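Local coordinates for protein exported gluconolactonase (Xanthomonas campestris pv. campestris, PDB 3DR2) that hydrolyses gluconolactone in secondary glucose metabolism, as a calcium-binding six-bladed beta-propeller enzyme of the SMP-30 family, at residues W251-S256 with V260-S265; C282-D285 with R290-I293. One frame throughout, in Å; residues are numbered along the deposited sequence.

Contact 1. Residues W251-S256 with V260-S265; sequences WLWSSS and VCVFDS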
loop_
_atom_site.group_PDB
_atom_site.type_symbol
_atom_site.label_atom_id
_atom_site.label_comp_id
_atom_site.label_asym_id
_atom_site.label_seq_id
_atom_site.Cartn_x
_atom_site.Cartn_y
_atom_site.Cartn_z
ATOM N N TRP A 251 -3.316 31.120 -13.707
ATOM C CA TRP A 251 -2.041 30.614 -13.219
ATOM C C TRP A 251 -2.124 29.104 -13.103
ATOM O O TRP A 251 -3.160 28.556 -12.729
ATOM C CB TRP A 251 -1.708 31.182 -11.842
ATOM C CG TRP A 251 -1.397 32.637 -11.815
ATOM C CD1 TRP A 251 -1.328 33.491 -12.879
ATOM C CD2 TRP A 251 -1.118 33.418 -10.651
ATOM N NE1 TRP A 251 -1.026 34.763 -12.447
ATOM C CE2 TRP A 251 -0.892 34.745 -11.083
ATOM C CE3 TRP A 251 -1.038 33.127 -9.283
ATOM C CZ2 TRP A 251 -0.591 35.779 -10.192
ATOM C CZ3 TRP A 251 -0.739 34.155 -8.396
ATOM C CH2 TRP A 251 -0.519 35.467 -8.857
ATOM N N LEU A 252 -1.022 28.438 -13.418
ATOM C CA LEU A 252 -0.964 26.989 -13.339
ATOM C C LEU A 252 -0.091 26.596 -12.148
ATOM O O LEU A 252 1.093 26.938 -12.085
ATOM C CB LEU A 252 -0.404 26.417 -14.648
ATOM C CG LEU A 252 -0.435 24.897 -14.827
ATOM C CD1 LEU A 252 -0.411 24.554 -16.302
ATOM C CD2 LEU A 252 0.737 24.257 -14.105
ATOM N N TRP A 253 -0.700 25.899 -11.193
ATOM C CA TRP A 253 -0.016 25.435 -9.987
ATOM C C TRP A 253 0.286 23.966 -10.220
ATOM O O TRP A 253 -0.627 23.137 -10.292
ATOM C CB TRP A 253 -0.922 25.606 -8.762
ATOM C CG TRP A 253 -1.402 27.028 -8.556
ATOM C CD1 TRP A 253 -2.092 27.797 -9.449
ATOM C CD2 TRP A 253 -1.216 27.840 -7.389
ATOM N NE1 TRP A 253 -2.345 29.038 -8.914
ATOM C CE2 TRP A 253 -1.819 29.094 -7.651
ATOM C CE3 TRP A 253 -0.598 27.634 -6.147
ATOM C CZ2 TRP A 253 -1.823 30.140 -6.716
ATOM C CZ3 TRP A 253 -0.602 28.677 -5.213
ATOM C CH2 TRP A 253 -1.211 29.913 -5.507
ATOM N N SER A 254 1.571 23.644 -10.318
ATOM C CA SER A 254 1.989 22.280 -10.604
ATOM C C SER A 254 2.831 21.595 -9.550
ATOM O O SER A 254 3.656 22.217 -8.880
ATOM C CB SER A 254 2.766 22.259 -11.920
ATOM O OG SER A 254 3.282 20.971 -12.183
ATOM N N SER A 255 2.626 20.293 -9.422
ATOM C CA SER A 255 3.405 19.501 -8.486
ATOM C C SER A 255 4.811 19.361 -9.069
ATOM O O SER A 255 5.032 19.615 -10.257
ATOM C CB SER A 255 2.787 18.110 -8.330
ATOM O OG SER A 255 2.779 17.427 -9.579
ATOM N N SER A 256 5.755 18.977 -8.220
ATOM C CA SER A 256 7.139 18.750 -8.619
ATOM C C SER A 256 7.805 17.956 -7.501
ATOM O O SER A 256 7.180 17.675 -6.475
ATOM C CB SER A 256 7.881 20.073 -8.857
ATOM O OG SER A 256 8.075 20.786 -7.649
ATOM N N VAL A 260 5.178 22.685 -4.927
ATOM C CA VAL A 260 4.347 23.196 -6.015
ATOM C C VAL A 260 4.943 24.441 -6.673
ATOM O O VAL A 260 5.374 25.374 -5.994
ATOM C CB VAL A 260 2.915 23.519 -5.520
ATOM C CG1 VAL A 260 2.154 24.316 -6.579
ATOM C CG2 VAL A 260 2.175 22.224 -5.216
ATOM N N CYS A 261 4.974 24.432 -8.002
ATOM C CA CYS A 261 5.498 25.552 -8.782
ATOM C C CYS A 261 4.310 26.295 -9.364
ATOM O O CYS A 261 3.335 25.676 -9.791
ATOM C CB CYS A 261 6.387 25.053 -9.931
ATOM S SG CYS A 261 7.865 24.148 -9.435
ATOM N N VAL A 262 4.386 27.621 -9.378
ATOM C CA VAL A 262 3.306 28.430 -9.916
ATOM C C VAL A 262 3.799 29.201 -11.138
ATOM O O VAL A 262 4.808 29.907 -11.071
ATOM C CB VAL A 262 2.779 29.425 -8.859
ATOM C CG1 VAL A 262 1.520 30.102 -9.367
ATOM C CG2 VAL A 262 2.500 28.692 -7.552
ATOM N N PHE A 263 3.093 29.039 -12.254
ATOM C CA PHE A 263 3.433 29.714 -13.504
ATOM C C PHE A 263 2.267 30.591 -13.937
ATOM O O PHE A 263 1.116 30.274 -13.645
ATOM C CB PHE A 263 3.671 28.704 -14.629
ATOM C CG PHE A 263 4.700 27.661 -14.322
ATOM C CD1 PHE A 263 4.351 26.497 -13.647
ATOM C CD2 PHE A 263 6.019 27.828 -14.737
ATOM C CE1 PHE A 263 5.303 25.507 -13.393
ATOM C CE2 PHE A 263 6.975 26.848 -14.488
ATOM C CZ PHE A 263 6.617 25.686 -13.816
ATOM N N ASP A 264 2.557 31.689 -14.632
ATOM C CA ASP A 264 1.487 32.539 -15.129
ATOM C C ASP A 264 1.107 31.943 -16.481
ATOM O O ASP A 264 1.738 30.985 -16.925
ATOM C CB ASP A 264 1.939 34.014 -15.245
ATOM C CG ASP A 264 3.014 34.246 -16.303
ATOM O OD1 ASP A 264 3.623 35.340 -16.281
ATOM O OD2 ASP A 264 3.246 33.369 -17.159
ATOM N N SER A 265 0.086 32.487 -17.132
ATOM C CA SER A 265 -0.356 31.946 -18.413
ATOM C C SER A 265 0.691 32.006 -19.524
ATOM O O SER A 265 0.567 31.313 -20.536
ATOM C CB SER A 265 -1.635 32.651 -18.869
ATOM O OG SER A 265 -1.415 34.037 -19.050
#
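Leu-252 and Phe-263 form one hydrogen-bonded antiparallel pair, Ser-254 and Cys-261 the next. The evidence is reciprocal: Leu-252 N lies 2.8 Å from Phe-263 O and Phe-263 N 2.9 Å from Leu-252 O, while Ser-254 N donates to Cys-261 O almost straight, with 172° at the hydrogen. With strand directions 161° apart, this is a beta hairpin, and it supplies the strands 252-254 and 259-263 in the middle of one propeller blade.

Aromatic contacts dominate the face carrying Trp-253 and Val-262, a non-hydrogen-bonded pair whose side chains lie alongside each other, pointing the same way. Val-262 CG2 makes a CH-pi contact, 3.9 Å from the centroid of the six-membered ring of Trp-253 and 23° off its normal. CG1, anti to the backbone N, reaches both indoles, touching Trp-251 CE3 at 4.0 Å. Asp-247 accepts from Trp-253 NE1, which helps fix that ring's rotation.

On the face of Leu-252 and Phe-263, the phenyl ring turns its edge to Leu-252 O, with Phe-263 CD1 3.6 Å away, and Leu-252 CD2 lies 4.3 Å from the same CD1. Beyond the paired residues, Ser-256 OG, bonded to Gly-259 O, sits 3.8 Å from Cys-261 SG.

Contact 2. Residues C282-D285 with R290-I293; sequences CTFD and RLFI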
loop_
_atom_site.group_PDB
_atom_site.type_symbol
_atom_site.label_atom_id
_atom_site.label_comp_id
_atom_site.label_asym_id
_atom_site.label_seq_id
_atom_site.Cartn_x
_atom_site.Cartn_y
_atom_site.Cartn_z
ATOM N N CYS A 282 -2.257 18.480 -7.047
ATOM C CA CYS A 282 -2.809 19.565 -6.247
ATOM C C CYS A 282 -4.098 20.073 -6.863
ATOM O O CYS A 282 -4.372 19.833 -8.043
ATOM C CB CYS A 282 -1.799 20.711 -6.077
ATOM S SG CYS A 282 -1.253 21.558 -7.596
ATOM N N THR A 283 -4.899 20.759 -6.056
ATOM C CA THR A 283 -6.170 21.297 -6.523
ATOM C C THR A 283 -6.635 22.340 -5.510
ATOM O O THR A 283 -6.123 22.398 -4.391
ATOM C CB THR A 283 -7.240 20.169 -6.644
ATOM O OG1 THR A 283 -8.308 20.599 -7.501
ATOM C CG2 THR A 283 -7.818 19.817 -5.269
ATOM N N PHE A 284 -7.584 23.174 -5.912
ATOM C CA PHE A 284 -8.123 24.193 -5.019
ATOM C C PHE A 284 -9.524 23.804 -4.607
ATOM O O PHE A 284 -10.147 22.931 -5.222
ATOM C CB PHE A 284 -8.226 25.550 -5.715
ATOM C CG PHE A 284 -6.944 26.314 -5.756
ATOM C CD1 PHE A 284 -6.110 26.239 -6.861
ATOM C CD2 PHE A 284 -6.575 27.120 -4.687
ATOM C CE1 PHE A 284 -4.920 26.964 -6.901
ATOM C CE2 PHE A 284 -5.389 27.848 -4.716
ATOM C CZ PHE A 284 -4.562 27.769 -5.827
ATOM N N ASP A 285 -10.022 24.455 -3.563
ATOM C CA ASP A 285 -11.386 24.216 -3.140
ATOM C C ASP A 285 -12.215 25.118 -4.056
ATOM O O ASP A 285 -11.668 25.834 -4.899
ATOM C CB ASP A 285 -11.578 24.590 -1.661
ATOM C CG ASP A 285 -11.259 26.041 -1.372
ATOM O OD1 ASP A 285 -10.491 26.662 -2.136
ATOM O OD2 ASP A 285 -11.767 26.556 -0.362
ATOM N N ARG A 290 -8.104 27.738 -0.655
ATOM C CA ARG A 290 -7.299 26.707 -0.010
ATOM C C ARG A 290 -6.710 25.809 -1.086
ATOM O O ARG A 290 -7.436 25.309 -1.942
ATOM C CB ARG A 290 -8.150 25.869 0.951
ATOM C CG ARG A 290 -8.621 26.607 2.198
ATOM C CD ARG A 290 -9.600 25.760 3.003
ATOM N NE ARG A 290 -10.840 25.533 2.264
ATOM C CZ ARG A 290 -11.872 24.825 2.713
ATOM N NH1 ARG A 290 -11.833 24.253 3.912
ATOM N NH2 ARG A 290 -12.962 24.706 1.967
ATOM N N LEU A 291 -5.396 25.635 -1.047
ATOM C CA LEU A 291 -4.706 24.784 -2.010
ATOM C C LEU A 291 -4.390 23.455 -1.339
ATOM O O LEU A 291 -3.697 23.422 -0.323
ATOM C CB LEU A 291 -3.397 25.431 -2.463
ATOM C CG LEU A 291 -2.503 24.556 -3.347
ATOM C CD1 LEU A 291 -3.093 24.467 -4.754
ATOM C CD2 LEU A 291 -1.099 25.145 -3.389
ATOM N N PHE A 292 -4.902 22.367 -1.908
ATOM C CA PHE A 292 -4.656 21.032 -1.376
ATOM C C PHE A 292 -3.562 20.372 -2.221
ATOM O O PHE A 292 -3.584 20.448 -3.455
ATOM C CB PHE A 292 -5.939 20.200 -1.432
ATOM C CG PHE A 292 -7.044 20.732 -0.560
ATOM C CD1 PHE A 292 -7.177 20.299 0.753
ATOM C CD2 PHE A 292 -7.940 21.678 -1.049
ATOM C CE1 PHE A 292 -8.191 20.800 1.574
ATOM C CE2 PHE A 292 -8.958 22.185 -0.237
ATOM C CZ PHE A 292 -9.080 21.742 1.076
ATOM N N ILE A 293 -2.613 19.724 -1.552
ATOM C CA ILE A 293 -1.496 19.070 -2.233
ATOM C C ILE A 293 -1.313 17.639 -1.735
ATOM O O ILE A 293 -1.313 17.393 -0.532
ATOM C CB ILE A 293 -0.182 19.831 -1.968
ATOM C CG1 ILE A 293 -0.368 21.323 -2.249
ATOM C CG2 ILE A 293 0.937 19.259 -2.837
ATOM C CD1 ILE A 293 0.823 22.161 -1.836
#
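Asp-285 meets Arg-290 and Phe-292 with every part of its side chain. Its CB lies in the plane of the Phe-292 ring, at the edge, 3.8 Å from CE2. A chi1 of 59° sets CG between the backbone N and carbonyl carbon, turning the carboxylate to Arg-290. There OD1 accepts Arg-290 N at 3.0 Å, from above the carboxylate plane, and also Gln-289 N. OD2 takes two bonds from the guanidinium: NE at 3.0 Å, also from above, and NH2 at 3.2 Å on the anti side. Both come side-on, with OD2 practically in the guanidinium plane, although the two flat groups stand 72° apart. NH2 has a second salt-bridge partner in Glu-74.

Next along the strands, away from the turn, Thr-283 and Phe-292 exchange both backbone bonds, Phe-292 N reaching Thr-283 O at 2.8 Å. On the other face, Leu-291 CD1 makes a CH-pi contact over the Phe-284 ring, 3.8 Å from its centroid and 16° off the normal. These antiparallel pairs form a beta hairpin whose first strand is outermost in its sheet, consistent with the inner strand of a propeller blade, the Thr-283 side chain being about 4 Å from a bound calcium ion.

Overall arrangement
Contact 1 precedes contact 2 along the chain, and each is a hairpin in a separate five-stranded antiparallel sheet, consistent with two successive propeller blades. Their centres are 12 Å apart, yet the sheets meet directly: Trp-253 of contact 1 packs edge-to-face with Phe-284 of contact 2 and Val-260 CG2 lies 3.6 Å from Ile-293 CD1, so side chains of the two hairpins meet between the blades. Both sheets also take in N-terminal strands, 22-23 in the first and 14-15 with 38-41 in the second. Pairing of 38-41 with 298-303 brings a strand from the N-terminal part beside the last strand of the chain, as in the ring closure of beta-propellers.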